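Side-chain contacts in glypican-1 (Homo sapiens, PDB 4YWT), which bears heparan sulfate chains at the cell surface and, through them, binds alpha-4(V) collagen and takes part in Schwann cell myelination: residues T66-T69 and S70-E74; R119-Q122 and A123-G127; R199-G202 and E203-E207; K376-S379 and E380-Q384; Q455-Q458 and L459-M462. The protein carries 3 engineered substitutions. All coordinates share one frame; numbering follows the deposited sequence.

Contact 1. Residues T66-T69 and S70-E74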
loop_
_atom_site.group_PDB
_atom_site.type_symbol
_atom_site.label_atom_id
_atom_site.label_comp_id
_atom_site.label_asym_id
_atom_site.label_seq_id
_atom_site.Cartn_x
_atom_site.Cartn_y
_atom_site.Cartn_z
ATOM N N THR A 66 -16.160 -27.284 35.908
ATOM C CA THR A 66 -16.235 -27.087 34.467
ATOM C C THR A 66 -17.011 -28.180 33.743
ATOM O O THR A 66 -17.139 -29.301 34.235
ATOM C CB THR A 66 -14.823 -27.014 33.854
ATOM O OG1 THR A 66 -14.923 -26.944 32.426
ATOM C CG2 THR A 66 -14.014 -28.244 34.238
ATOM N N CYS A 67 -17.538 -27.834 32.573
ATOM C CA CYS A 67 -18.179 -28.801 31.690
ATOM C C CYS A 67 -17.210 -29.312 30.630
ATOM O O CYS A 67 -17.593 -30.080 29.750
ATOM C CB CYS A 67 -19.410 -28.188 31.023
ATOM S SG CYS A 67 -20.825 -28.013 32.124
ATOM N N CYS A 68 -15.960 -28.868 30.706
ATOM C CA CYS A 68 -14.964 -29.220 29.700
ATOM C C CYS A 68 -13.973 -30.272 30.186
ATOM O O CYS A 68 -13.486 -30.208 31.315
ATOM C CB CYS A 68 -14.199 -27.970 29.253
ATOM S SG CYS A 68 -15.152 -26.829 28.227
ATOM N N THR A 69 -13.681 -31.241 29.323
ATOM C CA THR A 69 -12.618 -32.202 29.583
ATOM C C THR A 69 -11.348 -31.737 28.881
ATOM O O THR A 69 -11.342 -30.688 28.236
ATOM C CB THR A 69 -12.991 -33.622 29.112
ATOM O OG1 THR A 69 -13.151 -33.633 27.688
ATOM C CG2 THR A 69 -14.282 -34.083 29.774
ATOM N N SER A 70 -10.275 -32.511 29.011
ATOM C CA SER A 70 -9.003 -32.175 28.377
ATOM C C SER A 70 -9.150 -32.090 26.860
ATOM O O SER A 70 -8.719 -31.116 26.235
ATOM C CB SER A 70 -7.933 -33.203 28.749
ATOM O OG SER A 70 -6.661 -32.818 28.258
ATOM N N GLU A 71 -9.769 -33.115 26.280
ATOM C CA GLU A 71 -10.029 -33.155 24.847
ATOM C C GLU A 71 -10.878 -31.962 24.416
ATOM O O GLU A 71 -10.626 -31.352 23.375
ATOM C CB GLU A 71 -10.723 -34.464 24.465
ATOM C CG GLU A 71 -9.859 -35.702 24.657
ATOM C CD GLU A 71 -10.668 -36.987 24.662
ATOM O OE1 GLU A 71 -11.724 -37.027 23.998
ATOM O OE2 GLU A 71 -10.245 -37.958 25.325
ATOM N N MET A 72 -11.877 -31.632 25.229
ATOM C CA MET A 72 -12.741 -30.489 24.960
ATOM C C MET A 72 -11.961 -29.180 24.967
ATOM O O MET A 72 -12.089 -28.369 24.050
ATOM C CB MET A 72 -13.878 -30.418 25.983
ATOM C CG MET A 72 -14.893 -31.541 25.874
ATOM S SD MET A 72 -16.240 -31.355 27.057
ATOM C CE MET A 72 -16.905 -29.767 26.560
ATOM N N GLU A 73 -11.155 -28.983 26.006
ATOM C CA GLU A 73 -10.366 -27.765 26.152
ATOM C C GLU A 73 -9.403 -27.595 24.981
ATOM O O GLU A 73 -9.312 -26.515 24.389
ATOM C CB GLU A 73 -9.595 -27.779 27.475
ATOM C CG GLU A 73 -9.264 -26.395 28.020
ATOM C CD GLU A 73 -8.238 -26.435 29.138
ATOM O OE1 GLU A 73 -7.473 -27.419 29.210
ATOM O OE2 GLU A 73 -8.200 -25.485 29.947
ATOM N N GLU A 74 -8.693 -28.670 24.648
ATOM C CA GLU A 74 -7.755 -28.652 23.529
ATOM C C GLU A 74 -8.462 -28.341 22.210
ATOM O O GLU A 74 -8.026 -27.469 21.449
ATOM C CB GLU A 74 -7.018 -29.990 23.428
ATOM C CG GLU A 74 -6.000 -30.222 24.534
ATOM C CD GLU A 74 -5.336 -31.583 24.441
ATOM O OE1 GLU A 74 -5.855 -32.452 23.709
ATOM O OE2 GLU A 74 -4.291 -31.783 25.097
#

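Contact 2. Residues R119-Q122 and A123-G127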
loop_
_atom_site.group_PDB
_atom_site.type_symbol
_atom_site.label_atom_id
_atom_site.label_comp_id
_atom_site.label_asym_id
_atom_site.label_seq_id
_atom_site.Cartn_x
_atom_site.Cartn_y
_atom_site.Cartn_z
ATOM N N ARG A 119 0.578 7.842 -29.545
ATOM C CA ARG A 119 -0.365 7.602 -30.636
ATOM C C ARG A 119 -0.923 8.909 -31.192
ATOM O O ARG A 119 -1.073 9.069 -32.407
ATOM C CB ARG A 119 -1.511 6.701 -30.174
ATOM C CG ARG A 119 -1.162 5.223 -30.140
ATOM C CD ARG A 119 -2.383 4.369 -29.837
ATOM N NE ARG A 119 -2.137 3.427 -28.748
ATOM C CZ ARG A 119 -2.554 3.604 -27.499
ATOM N NH1 ARG A 119 -3.246 4.689 -27.174
ATOM N NH2 ARG A 119 -2.283 2.694 -26.573
ATOM N N THR A 120 -1.229 9.839 -30.293
ATOM C CA THR A 120 -1.712 11.158 -30.685
ATOM C C THR A 120 -0.669 11.874 -31.532
ATOM O O THR A 120 -0.993 12.490 -32.553
ATOM C CB THR A 120 -2.063 12.022 -29.459
ATOM O OG1 THR A 120 -2.973 11.308 -28.613
ATOM C CG2 THR A 120 -2.699 13.336 -29.892
ATOM N N LEU A 121 0.589 11.782 -31.105
ATOM C CA LEU A 121 1.687 12.358 -31.868
ATOM C C LEU A 121 1.754 11.743 -33.264
ATOM O O LEU A 121 1.752 12.460 -34.263
ATOM C CB LEU A 121 3.017 12.164 -31.134
ATOM C CG LEU A 121 4.282 12.661 -31.841
ATOM C CD1 LEU A 121 5.228 13.296 -30.837
ATOM C CD2 LEU A 121 4.984 11.528 -32.577
ATOM N N GLN A 122 1.808 10.415 -33.323
ATOM C CA GLN A 122 1.905 9.707 -34.598
ATOM C C GLN A 122 0.746 10.030 -35.536
ATOM O O GLN A 122 0.909 10.034 -36.756
ATOM C CB GLN A 122 1.966 8.196 -34.369
ATOM C CG GLN A 122 3.252 7.709 -33.731
ATOM C CD GLN A 122 3.263 6.206 -33.535
ATOM O OE1 GLN A 122 4.312 5.607 -33.299
ATOM N NE2 GLN A 122 2.092 5.588 -33.634
ATOM N N ALA A 123 -0.421 10.305 -34.965
ATOM C CA ALA A 123 -1.608 10.558 -35.772
ATOM C C ALA A 123 -1.706 12.007 -36.253
ATOM O O ALA A 123 -2.161 12.263 -37.369
ATOM C CB ALA A 123 -2.855 10.183 -34.993
ATOM N N THR A 124 -1.282 12.953 -35.418
ATOM C CA THR A 124 -1.497 14.367 -35.726
ATOM C C THR A 124 -0.288 15.069 -36.352
ATOM O O THR A 124 -0.452 15.986 -37.155
ATOM C CB THR A 124 -1.903 15.149 -34.465
ATOM O OG1 THR A 124 -0.855 15.068 -33.492
ATOM C CG2 THR A 124 -3.184 14.578 -33.877
ATOM N N PHE A 125 0.916 14.643 -35.980
ATOM C CA PHE A 125 2.143 15.298 -36.444
ATOM C C PHE A 125 2.368 15.324 -37.968
ATOM O O PHE A 125 2.821 16.343 -38.487
ATOM C CB PHE A 125 3.362 14.658 -35.772
ATOM C CG PHE A 125 3.768 15.331 -34.490
ATOM C CD1 PHE A 125 2.813 15.743 -33.575
ATOM C CD2 PHE A 125 5.105 15.553 -34.202
ATOM C CE1 PHE A 125 3.183 16.365 -32.397
ATOM C CE2 PHE A 125 5.481 16.174 -33.024
ATOM C CZ PHE A 125 4.519 16.580 -32.120
ATOM N N PRO A 126 2.079 14.218 -38.688
ATOM C CA PRO A 126 2.306 14.292 -40.139
ATOM C C PRO A 126 1.511 15.400 -40.829
ATOM O O PRO A 126 1.997 15.987 -41.794
ATOM C CB PRO A 126 1.856 12.913 -40.641
ATOM C CG PRO A 126 1.046 12.328 -39.528
ATOM C CD PRO A 126 1.658 12.866 -38.282
ATOM N N GLY A 127 0.313 15.688 -40.334
ATOM C CA GLY A 127 -0.495 16.753 -40.895
ATOM C C GLY A 127 0.047 18.131 -40.559
ATOM O O GLY A 127 0.064 19.026 -41.404
#

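Contact 3. Residues R199-G202 and E203-E207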
loop_
_atom_site.group_PDB
_atom_site.type_symbol
_atom_site.label_atom_id
_atom_site.label_comp_id
_atom_site.label_asym_id
_atom_site.label_seq_id
_atom_site.Cartn_x
_atom_site.Cartn_y
_atom_site.Cartn_z
ATOM N N ARG A 199 18.221 29.332 -28.154
ATOM C CA ARG A 199 16.975 28.605 -27.936
ATOM C C ARG A 199 16.115 28.528 -29.193
ATOM O O ARG A 199 15.058 29.157 -29.268
ATOM C CB ARG A 199 16.192 29.233 -26.783
ATOM C CG ARG A 199 16.681 28.779 -25.415
ATOM C CD ARG A 199 16.519 29.860 -24.363
ATOM N NE ARG A 199 16.723 29.334 -23.016
ATOM C CZ ARG A 199 16.327 29.947 -21.906
ATOM N NH1 ARG A 199 15.707 31.118 -21.979
ATOM N NH2 ARG A 199 16.553 29.394 -20.723
ATOM N N PRO A 200 16.571 27.751 -30.190
ATOM C CA PRO A 200 15.834 27.590 -31.447
ATOM C C PRO A 200 14.489 26.898 -31.248
ATOM O O PRO A 200 13.554 27.163 -32.002
ATOM C CB PRO A 200 16.772 26.725 -32.297
ATOM C CG PRO A 200 17.606 25.989 -31.309
ATOM C CD PRO A 200 17.797 26.932 -30.162
ATOM N N PHE A 201 14.397 26.024 -30.250
ATOM C CA PHE A 201 13.153 25.310 -29.973
ATOM C C PHE A 201 12.276 26.055 -28.968
ATOM O O PHE A 201 11.214 25.565 -28.579
ATOM C CB PHE A 201 13.441 23.901 -29.453
ATOM C CG PHE A 201 14.043 22.982 -30.476
ATOM C CD1 PHE A 201 13.334 22.624 -31.611
ATOM C CD2 PHE A 201 15.310 22.453 -30.289
ATOM C CE1 PHE A 201 13.885 21.770 -32.550
ATOM C CE2 PHE A 201 15.865 21.596 -31.223
ATOM C CZ PHE A 201 15.152 21.255 -32.354
ATOM N N GLY A 202 12.727 27.230 -28.542
ATOM C CA GLY A 202 11.987 28.019 -27.574
ATOM C C GLY A 202 12.186 27.533 -26.149
ATOM O O GLY A 202 13.262 27.049 -25.793
ATOM N N GLU A 203 11.146 27.664 -25.333
ATOM C CA GLU A 203 11.221 27.286 -23.925
ATOM C C GLU A 203 10.774 25.845 -23.705
ATOM O O GLU A 203 10.900 25.307 -22.605
ATOM C CB GLU A 203 10.365 28.225 -23.072
ATOM C CG GLU A 203 10.098 29.581 -23.706
ATOM C CD GLU A 203 9.240 30.472 -22.827
ATOM O OE1 GLU A 203 9.784 31.080 -21.882
ATOM O OE2 GLU A 203 8.019 30.559 -23.079
ATOM N N ALA A 204 10.252 25.230 -24.762
ATOM C CA ALA A 204 9.689 23.884 -24.682
ATOM C C ALA A 204 10.664 22.800 -24.187
ATOM O O ALA A 204 10.259 21.939 -23.407
ATOM C CB ALA A 204 9.110 23.485 -26.039
ATOM N N PRO A 205 11.937 22.818 -24.639
ATOM C CA PRO A 205 12.849 21.806 -24.087
ATOM C C PRO A 205 13.035 21.903 -22.570
ATOM O O PRO A 205 13.133 20.873 -21.898
ATOM C CB PRO A 205 14.169 22.098 -24.805
ATOM C CG PRO A 205 13.761 22.716 -26.088
ATOM C CD PRO A 205 12.560 23.551 -25.759
ATOM N N ARG A 206 13.080 23.122 -22.044
ATOM C CA ARG A 206 13.256 23.329 -20.611
ATOM C C ARG A 206 12.011 22.904 -19.832
ATOM O O ARG A 206 12.104 22.162 -18.847
ATOM C CB ARG A 206 13.590 24.794 -20.319
ATOM C CG ARG A 206 13.675 25.124 -18.839
ATOM C CD ARG A 206 14.084 26.569 -18.617
ATOM N NE ARG A 206 13.993 26.950 -17.211
ATOM C CZ ARG A 206 13.221 27.928 -16.750
ATOM N NH1 ARG A 206 12.474 28.635 -17.588
ATOM N NH2 ARG A 206 13.198 28.205 -15.454
ATOM N N GLU A 207 10.853 23.383 -20.278
ATOM C CA GLU A 207 9.573 23.006 -19.687
ATOM C C GLU A 207 9.429 21.490 -19.640
ATOM O O GLU A 207 9.106 20.914 -18.594
ATOM C CB GLU A 207 8.413 23.621 -20.475
ATOM C CG GLU A 207 8.226 25.112 -20.253
ATOM C CD GLU A 207 7.746 25.439 -18.853
ATOM O OE1 GLU A 207 8.013 26.562 -18.377
ATOM O OE2 GLU A 207 7.096 24.572 -18.229
#

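Contact 4. Residues K376-S379 and E380-Q384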
loop_
_atom_site.group_PDB
_atom_site.type_symbol
_atom_site.label_atom_id
_atom_site.label_comp_id
_atom_site.label_asym_id
_atom_site.label_seq_id
_atom_site.Cartn_x
_atom_site.Cartn_y
_atom_site.Cartn_z
ATOM N N LYS A 376 -8.999 12.138 -10.310
ATOM C CA LYS A 376 -9.985 11.312 -9.624
ATOM C C LYS A 376 -9.306 10.118 -8.964
ATOM O O LYS A 376 -9.598 9.773 -7.808
ATOM C CB LYS A 376 -11.065 10.832 -10.595
ATOM C CG LYS A 376 -11.908 11.943 -11.194
ATOM C CD LYS A 376 -13.121 11.372 -11.909
ATOM C CE LYS A 376 -13.878 12.444 -12.670
ATOM N NZ LYS A 376 -14.202 13.605 -11.795
ATOM N N LEU A 377 -8.400 9.492 -9.711
ATOM C CA LEU A 377 -7.619 8.376 -9.196
ATOM C C LEU A 377 -6.833 8.793 -7.959
ATOM O O LEU A 377 -6.746 8.042 -6.991
ATOM C CB LEU A 377 -6.666 7.843 -10.265
ATOM C CG LEU A 377 -7.290 6.994 -11.373
ATOM C CD1 LEU A 377 -6.239 6.629 -12.408
ATOM C CD2 LEU A 377 -7.935 5.746 -10.791
ATOM N N VAL A 378 -6.275 9.998 -7.995
ATOM C CA VAL A 378 -5.498 10.512 -6.873
ATOM C C VAL A 378 -6.385 10.779 -5.657
ATOM O O VAL A 378 -6.004 10.467 -4.532
ATOM C CB VAL A 378 -4.729 11.797 -7.264
ATOM C CG1 VAL A 378 -4.339 12.600 -6.033
ATOM C CG2 VAL A 378 -3.494 11.440 -8.075
ATOM N N SER A 379 -7.572 11.338 -5.882
ATOM C CA SER A 379 -8.517 11.568 -4.789
ATOM C C SER A 379 -8.914 10.254 -4.116
ATOM O O SER A 379 -8.824 10.112 -2.887
ATOM C CB SER A 379 -9.766 12.292 -5.295
ATOM O OG SER A 379 -9.513 13.671 -5.498
ATOM N N GLU A 380 -9.349 9.297 -4.931
ATOM C CA GLU A 380 -9.738 7.984 -4.426
ATOM C C GLU A 380 -8.591 7.313 -3.669
ATOM O O GLU A 380 -8.786 6.766 -2.581
ATOM C CB GLU A 380 -10.209 7.090 -5.577
ATOM C CG GLU A 380 -10.294 5.609 -5.235
ATOM C CD GLU A 380 -11.410 5.289 -4.258
ATOM O OE1 GLU A 380 -12.291 6.149 -4.048
ATOM O OE2 GLU A 380 -11.407 4.171 -3.701
ATOM N N ALA A 381 -7.395 7.377 -4.246
ATOM C CA ALA A 381 -6.217 6.758 -3.650
ATOM C C ALA A 381 -5.859 7.392 -2.311
ATOM O O ALA A 381 -5.524 6.691 -1.360
ATOM C CB ALA A 381 -5.037 6.843 -4.603
ATOM N N LYS A 382 -5.928 8.718 -2.238
ATOM C CA LYS A 382 -5.639 9.421 -0.994
ATOM C C LYS A 382 -6.678 9.083 0.065
ATOM O O LYS A 382 -6.346 8.947 1.244
ATOM C CB LYS A 382 -5.573 10.933 -1.221
ATOM C CG LYS A 382 -4.334 11.373 -1.990
ATOM C CD LYS A 382 -3.978 12.828 -1.726
ATOM C CE LYS A 382 -4.940 13.778 -2.412
ATOM N NZ LYS A 382 -4.411 15.171 -2.411
ATOM N N ALA A 383 -7.933 8.935 -0.353
ATOM C CA ALA A 383 -8.976 8.497 0.569
ATOM C C ALA A 383 -8.653 7.115 1.135
ATOM O O ALA A 383 -8.631 6.917 2.356
ATOM C CB ALA A 383 -10.331 8.486 -0.121
ATOM N N GLN A 384 -8.386 6.166 0.242
ATOM C CA GLN A 384 -8.102 4.790 0.642
ATOM C C GLN A 384 -6.846 4.663 1.505
ATOM O O GLN A 384 -6.770 3.794 2.372
ATOM C CB GLN A 384 -7.969 3.893 -0.590
ATOM C CG GLN A 384 -9.294 3.527 -1.247
ATOM C CD GLN A 384 -10.140 2.589 -0.400
ATOM O OE1 GLN A 384 -9.703 2.102 0.644
ATOM N NE2 GLN A 384 -11.362 2.330 -0.852
#

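Contact 5. Residues Q455-Q458 and L459-M462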
loop_
_atom_site.group_PDB
_atom_site.type_symbol
_atom_site.label_atom_id
_atom_site.label_comp_id
_atom_site.label_asym_id
_atom_site.label_seq_id
_atom_site.Cartn_x
_atom_site.Cartn_y
_atom_site.Cartn_z
ATOM N N GLN A 455 10.349 -6.208 6.923
ATOM C CA GLN A 455 9.307 -5.404 6.289
ATOM C C GLN A 455 9.424 -3.933 6.683
ATOM O O GLN A 455 9.243 -3.039 5.851
ATOM C CB GLN A 455 7.922 -5.939 6.648
ATOM C CG GLN A 455 7.675 -7.361 6.178
ATOM C CD GLN A 455 8.275 -7.631 4.815
ATOM O OE1 GLN A 455 7.838 -7.072 3.809
ATOM N NE2 GLN A 455 9.287 -8.489 4.773
ATOM N N ILE A 456 9.734 -3.692 7.954
ATOM C CA ILE A 456 9.947 -2.339 8.450
ATOM C C ILE A 456 11.117 -1.696 7.710
ATOM O O ILE A 456 11.062 -0.514 7.346
ATOM C CB ILE A 456 10.201 -2.328 9.975
ATOM C CG1 ILE A 456 8.914 -2.677 10.723
ATOM C CG2 ILE A 456 10.704 -0.972 10.435
ATOM C CD1 ILE A 456 9.068 -2.732 12.227
ATOM N N MET A 457 12.165 -2.479 7.468
ATOM C CA MET A 457 13.286 -1.983 6.674
ATOM C C MET A 457 12.838 -1.587 5.269
ATOM O O MET A 457 13.212 -0.518 4.764
ATOM C CB MET A 457 14.410 -3.021 6.588
ATOM C CG MET A 457 15.174 -3.245 7.888
ATOM S SD MET A 457 15.486 -1.747 8.851
ATOM C CE MET A 457 16.294 -0.681 7.655
ATOM N N GLN A 458 12.034 -2.445 4.642
ATOM C CA GLN A 458 11.489 -2.145 3.317
ATOM C C GLN A 458 10.720 -0.821 3.313
ATOM O O GLN A 458 10.919 0.028 2.429
ATOM C CB GLN A 458 10.581 -3.281 2.840
ATOM C CG GLN A 458 11.308 -4.595 2.595
ATOM C CD GLN A 458 12.377 -4.476 1.526
ATOM O OE1 GLN A 458 12.073 -4.319 0.343
ATOM N NE2 GLN A 458 13.638 -4.552 1.937
ATOM N N LEU A 459 9.853 -0.648 4.308
ATOM C CA LEU A 459 9.100 0.593 4.458
ATOM C C LEU A 459 10.034 1.795 4.575
ATOM O O LEU A 459 9.822 2.815 3.916
ATOM C CB LEU A 459 8.174 0.527 5.676
ATOM C CG LEU A 459 7.058 -0.521 5.663
ATOM C CD1 LEU A 459 6.277 -0.483 6.967
ATOM C CD2 LEU A 459 6.130 -0.312 4.482
ATOM N N LYS A 460 11.067 1.667 5.407
ATOM C CA LYS A 460 12.068 2.726 5.552
ATOM C C LYS A 460 12.683 3.117 4.209
ATOM O O LYS A 460 12.709 4.298 3.836
ATOM C CB LYS A 460 13.185 2.294 6.504
ATOM C CG LYS A 460 12.787 2.160 7.962
ATOM C CD LYS A 460 14.034 2.023 8.826
ATOM C CE LYS A 460 13.707 1.551 10.229
ATOM N NZ LYS A 460 14.944 1.165 10.967
ATOM N N ILE A 461 13.178 2.113 3.491
ATOM C CA ILE A 461 13.840 2.333 2.209
ATOM C C ILE A 461 12.925 3.011 1.188
ATOM O O ILE A 461 13.302 4.020 0.573
ATOM C CB ILE A 461 14.358 1.007 1.622
ATOM C CG1 ILE A 461 15.460 0.433 2.517
ATOM C CG2 ILE A 461 14.876 1.211 0.207
ATOM C CD1 ILE A 461 15.817 -1.003 2.209
ATOM N N MET A 462 11.724 2.464 1.015
ATOM C CA MET A 462 10.778 3.034 0.061
ATOM C C MET A 462 10.419 4.470 0.445
ATOM O O MET A 462 10.335 5.351 -0.416
ATOM C CB MET A 462 9.517 2.174 -0.028
ATOM C CG MET A 462 8.573 2.562 -1.159
ATOM S SD MET A 462 9.312 2.385 -2.794
ATOM C CE MET A 462 9.322 4.089 -3.336
#

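Contact 1. Residues T66-T69 and S70-E74
Thr69 and Met72 meet where the loop 66-69 turns into the helix that starts at Ser70. The tight side is built round the methionine. Its CG lies 3.3 Å from Thr69 OG1, and its bent end (chi3 60°) folds back along the loop, so that Met72 SD sits 3.3 Å from Cys67 O and takes a weak N-H bond from Thr69. Met72 CE packs on Cys68 SG at 3.8 Å; that sulfur is tied to Cys258, while Cys67 is bonded to Cys31. Val34 and Tyr38 of helix 32-39 close over the methionine. Thr69 O receives Glu73 N at 2.8 Å, the first full helical turn, and the buried Glu73 carboxylate turns back to the backbone N-H groups of Arg59, Ile60 and Cys61. The loose side holds Ser70 and the exposed Glu71, of which little more than CB approaches the loop. Ahead of the cap, Thr66 OG1 accepts from Cys68 N at 2.8 Å in an ST turn. Thr69 OG1, turned between its own N and carbonyl carbon (chi1 64°), accepts weakly from Met72 N at 3.4 Å, the N-cap bond of a capping box at the start of helix 70-129.

Contact 2. Residues R119-Q122 and A123-G127
Ala123, one turn on from Arg119, opens the second half of this helical stretch: Ala123 N bonds to Arg119 O at 2.9 Å, and its methyl lies against the same oxygen. Thr124 follows and grips one carbonyl twice. Thr124 N donates to Thr120 O at 2.9 Å, and Thr124 OG1 donates to Thr120 O at 2.7 Å from the other face of the carbonyl plane, standing 36° out of it. The hydroxyl gets there because chi1 of 61° sets it between the backbone N and the carbonyl carbon. Thr120 OG1 in turn bonds to Asp116 O, one turn earlier, from a different rotamer. Phe125 comes next, on the buried side; its N bonds to Leu121 O, and its ring lies broadside to the leucine. Leu121 CG stands 3.6 Å from the centroid of the Phe125 ring, only 3° off the normal, a CH-pi contact, while Leu121 CD1 reaches toward the CZ end of the same face. Phe129 meets this ring edge-to-face, and Leu320 and Ala321 of helix 316-328 pack beside the pair. Pro126 has no N-H to give, and its CD rests 3.3 Å from Gln122 O, where the helix kinks. The chemistry implies a helix near its end that loses the regular bonds of Pro126 and Gly127, just after a turn where Thr120 O is held twice and Leu121 packs on Phe125.

Contact 3. Residues R199-G202 and E203-E207
A type I beta turn, Arg199 to Gly202, leads the chain into helix 204-236, and the contact is the join between the two. Gly202 N closes the turn on Arg199 O at 3.1 Å. Gly202 itself has a positive phi of 80°, which swings the chain out of the turn and into the helix. Across the join the main touch is apolar: Phe201 CB lies 3.6 Å from Pro205 CG, and the proline's CD sits 3.6 Å from Gly202 O. The phenylalanine ring then leads away from the proline, its CG anti to the carbonyl carbon (chi1 -68°), to where it packs against Trp166, Leu170 and Leu173 of helix 158-177 and Leu327 of helix 316-328. Trp166 touches Pro205 as well, so one indole borders both residues. Ala204 CB lies 3.9 Å from Phe201 O and packs on Ala323 of helix 316-328. On the exposed side the two arginines barely touch, Arg199 NH2 lying 4.3 Å from Arg206 CD; their charged groups stay apart, and Glu203 OE1 is 5.9 Å from Arg199 NH1. With carbon packing on the inner side, the join probably owes its shape to the turn, the glycine backbone and the Phe201-Pro205 touch, while the charged groups, not in contact, probably add little.

Contact 4. Residues K376-S379 and E380-Q384
Lys376 O takes the backbone N of Glu380 at 2.9 Å in an almost straight bond, 177° at the hydrogen, with the donor nearly along the C=O axis. Ala381 N, Lys382 N and Ala383 N bond likewise to Leu377 O, Val378 O and Ser379 O, each four residues back. On this frame the side-chain contact is carried by Val378 and Lys382, one turn apart. Lys382 CG passes 3.2 Å from Val378 O; the chain then bends at chi3 (-73°), which lays Lys382 CE 3.9 Å from Val378 CG1, so the lysine's aliphatic part slants across the valine's branch. Thr300 touches both of them, and Phe303 and Trp304 pack on Val378, the buried member of the pair. Ala381 is buried too, under Gln102 and Phe106 of helix 70-129. The more exposed side carries polar groups, with Ala383 among them: Glu380, bent at chi2, sends OE2 to a weak 3.4 Å bond from Gln384 NE2 one turn on, and Lys376 NZ bonds to Ser371 OG. With Val378 and Ala381 on the buried side and Lys376 and Glu380 on the exposed one, this is a regular amphipathic stretch of helix 373-387. Leu377 and Gln384 also touch helix 70-129, and the two helices pack together in the elongated, mainly helical glypican core protein.

Contact 5. Residues Q455-Q458 and L459-M462
Met457 and Lys460 touch first: the thioether Met457 SD lies 3.6 Å from Lys460 NZ, and the methyl Met457 CE sits 3.7 Å from Lys460 CD. The methionine reaches this position by bending at chi2 and chi3 (-39° and -54°), which turns its end back toward the following turn, whereas the lysine stays extended. Lys460 also meets Ile456, whose CG2 is 3.9 Å from Lys460 CE, and crosses both side chains obliquely. Further round the helix, Gln458 and Ile461 lie side by side and point the same way, Gln458 NE2 being 4.2 Å from Ile461 CD1. Leu459 CG lies 3.3 Å from Gln455 O. Behind all these side chains stand four regular i to i+4 bonds; that from Met462 N to Gln458 O measures 2.9 Å and is nearly straight at 175°. They hold the residues one turn apart at the spacing that lets the stems overlap. Met457 and Ile461 remain on the surface. The buried side of helix 450-471 faces two helices: Ile456 and Leu459 pack on Glu288 of helix 286-299, Leu459 and Met462 reach Leu292 of that helix, Met462 also meets Val228 of helix 204-236, and Gln455 lies against Val232 and Val236 of the latter.

How the contacts relate
Contacts 1 and 5 have four buried residues each; contacts 2, 3 and 4 have two each and more exposed ones. Contact 1 lies across the chain's centre from contacts 2 and 3, about 77 Å centre to centre from contact 2, though helix 70-129 begins in one and nears its end in the other, and contact 4 packs against its middle. Contacts 1 and 3 are helix entries, one secured by disulfides and a capping box, one by a turn and apolar packing. Contacts 4 and 5, nearest the chain's centre, are uninterrupted helix with lysine stems on aliphatic neighbours; contact 2 differs in its kink and aromatic pair. Helix 316-328 borders contacts 2 and 3, and helix 204-236 links contacts 3 and 5.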